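Local coordinates for ABC transporter periplasmic peptide-binding protein (Pseudoalteromonas, PDB 4QFL), which binds dipeptides in the periplasm, here caught with Ala-Phe, and probably hands them to an ABC transporter for uptake, at residues Glu77-Trp82 with Val91-Arg96; Leu95-Lys100 with Ser159-Arg164. One frame throughout, in Å; residues are numbered along the deposited sequence.

Contact 1 (Glu77-Trp82 with Val91-Arg96)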
loop_
_atom_site.group_PDB
_atom_site.type_symbol
_atom_site.label_atom_id
_atom_site.label_comp_id
_atom_site.label_asym_id
_atom_site.label_seq_id
_atom_site.Cartn_x
_atom_site.Cartn_y
_atom_site.Cartn_z
ATOM N N GLU A 77 9.851 -11.112 -14.373
ATOM C CA GLU A 77 8.878 -10.373 -15.148
ATOM C C GLU A 77 9.495 -9.763 -16.389
ATOM O O GLU A 77 9.535 -10.411 -17.434
ATOM C CB GLU A 77 8.231 -9.260 -14.330
ATOM C CG GLU A 77 7.314 -9.750 -13.212
ATOM C CD GLU A 77 6.214 -10.689 -13.697
ATOM O OE1 GLU A 77 5.824 -10.618 -14.890
ATOM O OE2 GLU A 77 5.736 -11.506 -12.877
ATOM N N LEU A 78 9.992 -8.530 -16.276
ATOM C CA LEU A 78 10.709 -7.895 -17.388
ATOM C C LEU A 78 12.187 -8.248 -17.250
ATOM O O LEU A 78 12.956 -8.102 -18.203
ATOM C CB LEU A 78 10.548 -6.375 -17.395
ATOM C CG LEU A 78 9.230 -5.829 -17.934
ATOM C CD1 LEU A 78 9.246 -4.318 -17.844
ATOM C CD2 LEU A 78 8.998 -6.289 -19.363
ATOM N N ALA A 79 12.579 -8.687 -16.058
ATOM C CA ALA A 79 13.916 -9.231 -15.831
ATOM C C ALA A 79 13.852 -10.742 -15.947
ATOM O O ALA A 79 12.948 -11.360 -15.390
ATOM C CB ALA A 79 14.417 -8.851 -14.457
ATOM N N THR A 80 14.818 -11.330 -16.654
ATOM C CA THR A 80 14.857 -12.775 -16.906
ATOM C C THR A 80 15.758 -13.484 -15.915
ATOM O O THR A 80 15.637 -14.692 -15.685
ATOM C CB THR A 80 15.405 -13.072 -18.302
ATOM O OG1 THR A 80 16.632 -12.359 -18.487
ATOM C CG2 THR A 80 14.415 -12.649 -19.374
ATOM N N ASP A 81 16.680 -12.723 -15.346
ATOM C CA ASP A 81 17.633 -13.260 -14.393
ATOM C C ASP A 81 18.097 -12.133 -13.490
ATOM O O ASP A 81 18.073 -10.966 -13.887
ATOM C CB ASP A 81 18.821 -13.903 -15.120
ATOM C CG ASP A 81 19.808 -14.545 -14.164
ATOM O OD1 ASP A 81 19.366 -15.217 -13.207
ATOM O OD2 ASP A 81 21.028 -14.367 -14.354
ATOM N N TRP A 82 18.507 -12.480 -12.274
ATOM C CA TRP A 82 19.017 -11.507 -11.303
ATOM C C TRP A 82 20.092 -12.134 -10.429
ATOM O O TRP A 82 20.027 -13.320 -10.103
ATOM C CB TRP A 82 17.891 -10.942 -10.430
ATOM C CG TRP A 82 16.934 -11.986 -9.906
ATOM C CD1 TRP A 82 16.946 -12.562 -8.669
ATOM C CD2 TRP A 82 15.831 -12.566 -10.610
ATOM N NE1 TRP A 82 15.922 -13.466 -8.559
ATOM C CE2 TRP A 82 15.220 -13.491 -9.737
ATOM C CE3 TRP A 82 15.300 -12.396 -11.897
ATOM C CZ2 TRP A 82 14.118 -14.246 -10.102
ATOM C CZ3 TRP A 82 14.204 -13.150 -12.265
ATOM C CH2 TRP A 82 13.621 -14.063 -11.369
ATOM N N VAL A 91 23.611 -5.665 -7.759
ATOM C CA VAL A 91 22.570 -6.556 -8.236
ATOM C C VAL A 91 22.456 -6.396 -9.748
ATOM O O VAL A 91 22.192 -5.309 -10.258
ATOM C CB VAL A 91 21.203 -6.283 -7.550
ATOM C CG1 VAL A 91 20.216 -7.416 -7.837
ATOM C CG2 VAL A 91 21.379 -6.089 -6.048
ATOM N N THR A 92 22.678 -7.491 -10.459
ATOM C CA THR A 92 22.636 -7.500 -11.906
ATOM C C THR A 92 21.315 -8.084 -12.362
ATOM O O THR A 92 20.930 -9.179 -11.947
ATOM C CB THR A 92 23.786 -8.350 -12.459
ATOM O OG1 THR A 92 25.035 -7.785 -12.046
ATOM C CG2 THR A 92 23.742 -8.414 -13.972
ATOM N N PHE A 93 20.611 -7.346 -13.206
ATOM C CA PHE A 93 19.401 -7.853 -13.841
ATOM C C PHE A 93 19.645 -8.090 -15.325
ATOM O O PHE A 93 20.116 -7.199 -16.024
ATOM C CB PHE A 93 18.252 -6.841 -13.703
ATOM C CG PHE A 93 17.762 -6.653 -12.295
ATOM C CD1 PHE A 93 16.747 -7.452 -11.787
ATOM C CD2 PHE A 93 18.298 -5.669 -11.489
ATOM C CE1 PHE A 93 16.292 -7.281 -10.499
ATOM C CE2 PHE A 93 17.845 -5.493 -10.195
ATOM C CZ PHE A 93 16.837 -6.300 -9.702
ATOM N N THR A 94 19.323 -9.286 -15.800
ATOM C CA THR A 94 19.278 -9.551 -17.235
ATOM C C THR A 94 17.854 -9.291 -17.688
ATOM O O THR A 94 16.913 -9.703 -17.021
ATOM C CB THR A 94 19.627 -11.021 -17.581
ATOM O OG1 THR A 94 20.817 -11.416 -16.896
ATOM C CG2 THR A 94 19.829 -11.181 -19.076
ATOM N N LEU A 95 17.693 -8.628 -18.825
ATOM C CA LEU A 95 16.378 -8.151 -19.235
ATOM C C LEU A 95 15.812 -8.861 -20.451
ATOM O O LEU A 95 16.539 -9.219 -21.378
ATOM C CB LEU A 95 16.399 -6.644 -19.503
ATOM C CG LEU A 95 17.072 -5.729 -18.480
ATOM C CD1 LEU A 95 17.087 -4.304 -19.025
ATOM C CD2 LEU A 95 16.381 -5.798 -17.121
ATOM N N ARG A 96 14.494 -9.022 -20.440
ATOM C CA ARG A 96 13.747 -9.674 -21.516
ATOM C C ARG A 96 13.859 -8.924 -22.843
ATOM O O ARG A 96 13.771 -7.700 -22.880
ATOM C CB ARG A 96 12.276 -9.791 -21.111
ATOM C CG ARG A 96 11.410 -10.572 -22.069
ATOM C CD ARG A 96 10.064 -10.861 -21.435
ATOM N NE ARG A 96 10.187 -11.376 -20.070
ATOM C CZ ARG A 96 10.081 -12.661 -19.742
ATOM N NH1 ARG A 96 9.844 -13.570 -20.685
ATOM N NH2 ARG A 96 10.197 -13.041 -18.473
HETATM O O HOH W 1 21.558 -11.555 -14.292
HETATM O O HOH W 2 22.251 -13.925 -17.412
#

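Contact 2 (Leu95-Lys100 with Ser159-Arg164)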
loop_
_atom_site.group_PDB
_atom_site.type_symbol
_atom_site.label_atom_id
_atom_site.label_comp_id
_atom_site.label_asym_id
_atom_site.label_seq_id
_atom_site.Cartn_x
_atom_site.Cartn_y
_atom_site.Cartn_z
ATOM N N LEU A 95 17.693 -8.628 -18.825
ATOM C CA LEU A 95 16.378 -8.151 -19.235
ATOM C C LEU A 95 15.812 -8.861 -20.451
ATOM O O LEU A 95 16.539 -9.219 -21.378
ATOM C CB LEU A 95 16.399 -6.644 -19.503
ATOM C CG LEU A 95 17.072 -5.729 -18.480
ATOM C CD1 LEU A 95 17.087 -4.304 -19.025
ATOM C CD2 LEU A 95 16.381 -5.798 -17.121
ATOM N N ARG A 96 14.494 -9.022 -20.440
ATOM C CA ARG A 96 13.747 -9.674 -21.516
ATOM C C ARG A 96 13.859 -8.924 -22.843
ATOM O O ARG A 96 13.771 -7.700 -22.880
ATOM C CB ARG A 96 12.276 -9.791 -21.111
ATOM C CG ARG A 96 11.410 -10.572 -22.069
ATOM C CD ARG A 96 10.064 -10.861 -21.435
ATOM N NE ARG A 96 10.187 -11.376 -20.070
ATOM C CZ ARG A 96 10.081 -12.661 -19.742
ATOM N NH1 ARG A 96 9.844 -13.570 -20.685
ATOM N NH2 ARG A 96 10.197 -13.041 -18.473
ATOM N N LYS A 97 14.054 -9.667 -23.930
ATOM C CA LYS A 97 14.123 -9.085 -25.264
ATOM C C LYS A 97 12.763 -9.172 -25.942
ATOM O O LYS A 97 11.976 -10.083 -25.666
ATOM C CB LYS A 97 15.175 -9.816 -26.117
ATOM C CG LYS A 97 16.479 -9.044 -26.388
ATOM C CD LYS A 97 17.345 -9.787 -27.409
ATOM C CE LYS A 97 18.377 -8.887 -28.055
ATOM N NZ LYS A 97 17.772 -7.650 -28.620
ATOM N N GLY A 98 12.478 -8.221 -26.824
ATOM C CA GLY A 98 11.261 -8.271 -27.605
ATOM C C GLY A 98 10.029 -7.710 -26.920
ATOM O O GLY A 98 8.909 -8.017 -27.313
ATOM N N VAL A 99 10.219 -6.874 -25.908
ATOM C CA VAL A 99 9.079 -6.314 -25.190
ATOM C C VAL A 99 8.753 -4.944 -25.738
ATOM O O VAL A 99 9.606 -4.068 -25.763
ATOM C CB VAL A 99 9.362 -6.161 -23.692
ATOM C CG1 VAL A 99 8.195 -5.444 -23.017
ATOM C CG2 VAL A 99 9.628 -7.524 -23.058
ATOM N N LYS A 100 7.513 -4.764 -26.173
ATOM C CA LYS A 100 7.098 -3.514 -26.798
ATOM C C LYS A 100 6.348 -2.604 -25.846
ATOM O O LYS A 100 5.446 -3.043 -25.139
ATOM C CB LYS A 100 6.206 -3.787 -28.016
ATOM C CG LYS A 100 6.953 -4.277 -29.249
ATOM C CD LYS A 100 5.983 -4.639 -30.334
ATOM C CE LYS A 100 6.667 -5.351 -31.477
ATOM N NZ LYS A 100 5.684 -5.676 -32.535
ATOM N N SER A 159 24.970 -3.826 -20.770
ATOM C CA SER A 159 24.644 -4.009 -22.178
ATOM C C SER A 159 23.185 -3.657 -22.471
ATOM O O SER A 159 22.431 -3.297 -21.567
ATOM C CB SER A 159 24.985 -5.425 -22.668
ATOM O OG SER A 159 24.212 -6.421 -22.024
ATOM N N ASP A 160 22.803 -3.764 -23.742
ATOM C CA ASP A 160 21.464 -3.395 -24.182
ATOM C C ASP A 160 20.377 -4.034 -23.321
ATOM O O ASP A 160 19.313 -3.439 -23.116
ATOM C CB ASP A 160 21.265 -3.764 -25.653
ATOM C CG ASP A 160 21.909 -2.758 -26.601
ATOM O OD1 ASP A 160 22.100 -1.587 -26.202
ATOM O OD2 ASP A 160 22.218 -3.132 -27.752
ATOM N N HIS A 161 20.648 -5.236 -22.816
ATOM C CA HIS A 161 19.665 -5.953 -22.005
ATOM C C HIS A 161 20.263 -6.567 -20.735
ATOM O O HIS A 161 19.911 -7.680 -20.337
ATOM C CB HIS A 161 18.899 -6.990 -22.845
ATOM C CG HIS A 161 18.193 -6.393 -24.023
ATOM N ND1 HIS A 161 16.911 -5.896 -23.949
ATOM C CD2 HIS A 161 18.611 -6.173 -25.289
ATOM C CE1 HIS A 161 16.563 -5.407 -25.127
ATOM N NE2 HIS A 161 17.576 -5.567 -25.959
ATOM N N GLN A 162 21.165 -5.824 -20.101
ATOM C CA GLN A 162 21.631 -6.161 -18.762
ATOM C C GLN A 162 22.110 -4.899 -18.041
ATOM O O GLN A 162 22.808 -4.062 -18.619
ATOM C CB GLN A 162 22.727 -7.227 -18.802
ATOM C CG GLN A 162 23.217 -7.654 -17.423
ATOM C CD GLN A 162 24.236 -8.774 -17.473
ATOM O OE1 GLN A 162 25.430 -8.534 -17.590
ATOM N NE2 GLN A 162 23.768 -10.000 -17.372
ATOM N N VAL A 163 21.707 -4.749 -16.785
ATOM C CA VAL A 163 22.138 -3.611 -15.995
ATOM C C VAL A 163 22.618 -4.113 -14.660
ATOM O O VAL A 163 22.296 -5.225 -14.260
ATOM C CB VAL A 163 20.995 -2.592 -15.770
ATOM C CG1 VAL A 163 20.477 -2.069 -17.101
ATOM C CG2 VAL A 163 19.866 -3.221 -14.952
ATOM N N ARG A 164 23.391 -3.293 -13.965
ATOM C CA ARG A 164 23.832 -3.635 -12.624
ATOM C C ARG A 164 23.610 -2.454 -11.677
ATOM O O ARG A 164 24.151 -1.373 -11.892
ATOM C CB ARG A 164 25.302 -4.065 -12.648
ATOM C CG ARG A 164 25.899 -4.325 -11.290
ATOM C CD ARG A 164 27.390 -4.618 -11.380
ATOM N NE ARG A 164 28.157 -3.468 -11.862
ATOM C CZ ARG A 164 28.866 -3.459 -12.988
ATOM N NH1 ARG A 164 28.910 -4.544 -13.749
ATOM N NH2 ARG A 164 29.534 -2.368 -13.349
#

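Contact 1 (Glu77-Trp82 with Val91-Arg96)
The guanidinium of Arg96 reaches back along the edge of 77-82 and takes hold of one backbone oxygen, Glu77 O, with two nitrogens at once. Arg96 NE lies 2.9 Å from Glu77 O, nearly in line with the C=O bond, and NH2 donates to the same oxygen from a more slanted approach. Neither bond is straight, as expected when two N-H groups share one acceptor; the oxygen also lies somewhat out of the guanidinium plane. The side chain leaves with CG anti to the backbone N (chi1 -174°) and then bends at chi3 (-47°), which turns the planar head onto Glu77; Thr80 CG2 covers one face of that head near its rim. The backbone N of Arg96 donates to Leu78 O almost linearly (177°).

Further along, Thr94 O draws in several donors: Thr80 N at 2.7 Å, and more weakly Thr80 OG1 and Asp81 N. Thr94 N returns a bond to Asp81 O. The side chains of Asp81 and Thr94 lie on the same face of the sheet, where two waters join Asp81 OD2 to Thr94 OG1, one of them only weakly on the aspartate side. On the other face, Phe93 CD1 touches two beta carbons, 3.8 Å from Ala79 CB and 3.9 Å from Trp82 CB, while the indole leads away toward Phe74 and Leu175. Two residues, Thr80 and Asp81, thus stand against the single Thr94, which shifts the register by one: a classic beta bulge in an antiparallel hairpin of strands 79-84 and 90-95.

Contact 2 (Leu95-Lys100 with Ser159-Arg164)
Lys97 lies over His161 where two antiparallel neighbours of a four-stranded sheet give way to loop and turn: 95-100 is leaving strand 90-95, and 159-164 runs through the turn from strand 152-159 into strand 162-167. The tight connection carries its own pair of backbone bonds, Ser159 N to Gln162 O and Gln162 N to Ser159 O, which close the hairpin of strands 152-159 and 162-167 round Asp160 and His161.

His161 can be followed outward. Its CB stands 3.6 Å from Leu95 O and also borders Leu95 CB. With CG beside the backbone N (chi1 -58°), the imidazole extends along the loop and offers one face to Lys97. Lys97 CG sits over the middle of that face, 3.7 Å from the ring centroid and almost directly above it, a well-formed CH-pi contact. His161 ND1 is 3.8 Å from Arg96 O; this contact buries it, and it has no partner in the model. CD2 and NE2 meet the far end of the lysine, whose chain crosses the imidazole at about a right angle and bends at chi4 (-52°). That bend brings Lys97 NZ back to 3.4 Å from His161 NE2, while Lys97 CE lies 3.9 Å from His161 CD2.

Leu95 turns its side chain toward this strand, its CB and CG packing on the carbonyl group of His161, and its CD1 makes a loose contact with Val163 CG1. Helix 115-126 covers these two side chains through Val118. One backbone bond closes the pairing: Leu95 N donates to His161 O at 2.8 Å, from above the carbonyl plane.

In the fold
Contacts 1 and 2 work outward from the two edges of one strand. Strand 90-95 pairs with 79-84 in contact 1 and with 162-167 in contact 2, and the two contacts share Leu95 and Arg96, with centres about 7 Å apart. Their pairing continues beyond the shared residues: Phe93 N is 2.9 Å from Val163 O, probably a hydrogen bond, and Gln162 NE2 makes a weak bond to Thr94 OG1. Both contacts lie far out on the protein, their centres about 24 Å and 28 Å from that of the chain. None of their residues is among those lining the Ala-Phe pocket, such as Arg383, Trp433 and Asp436.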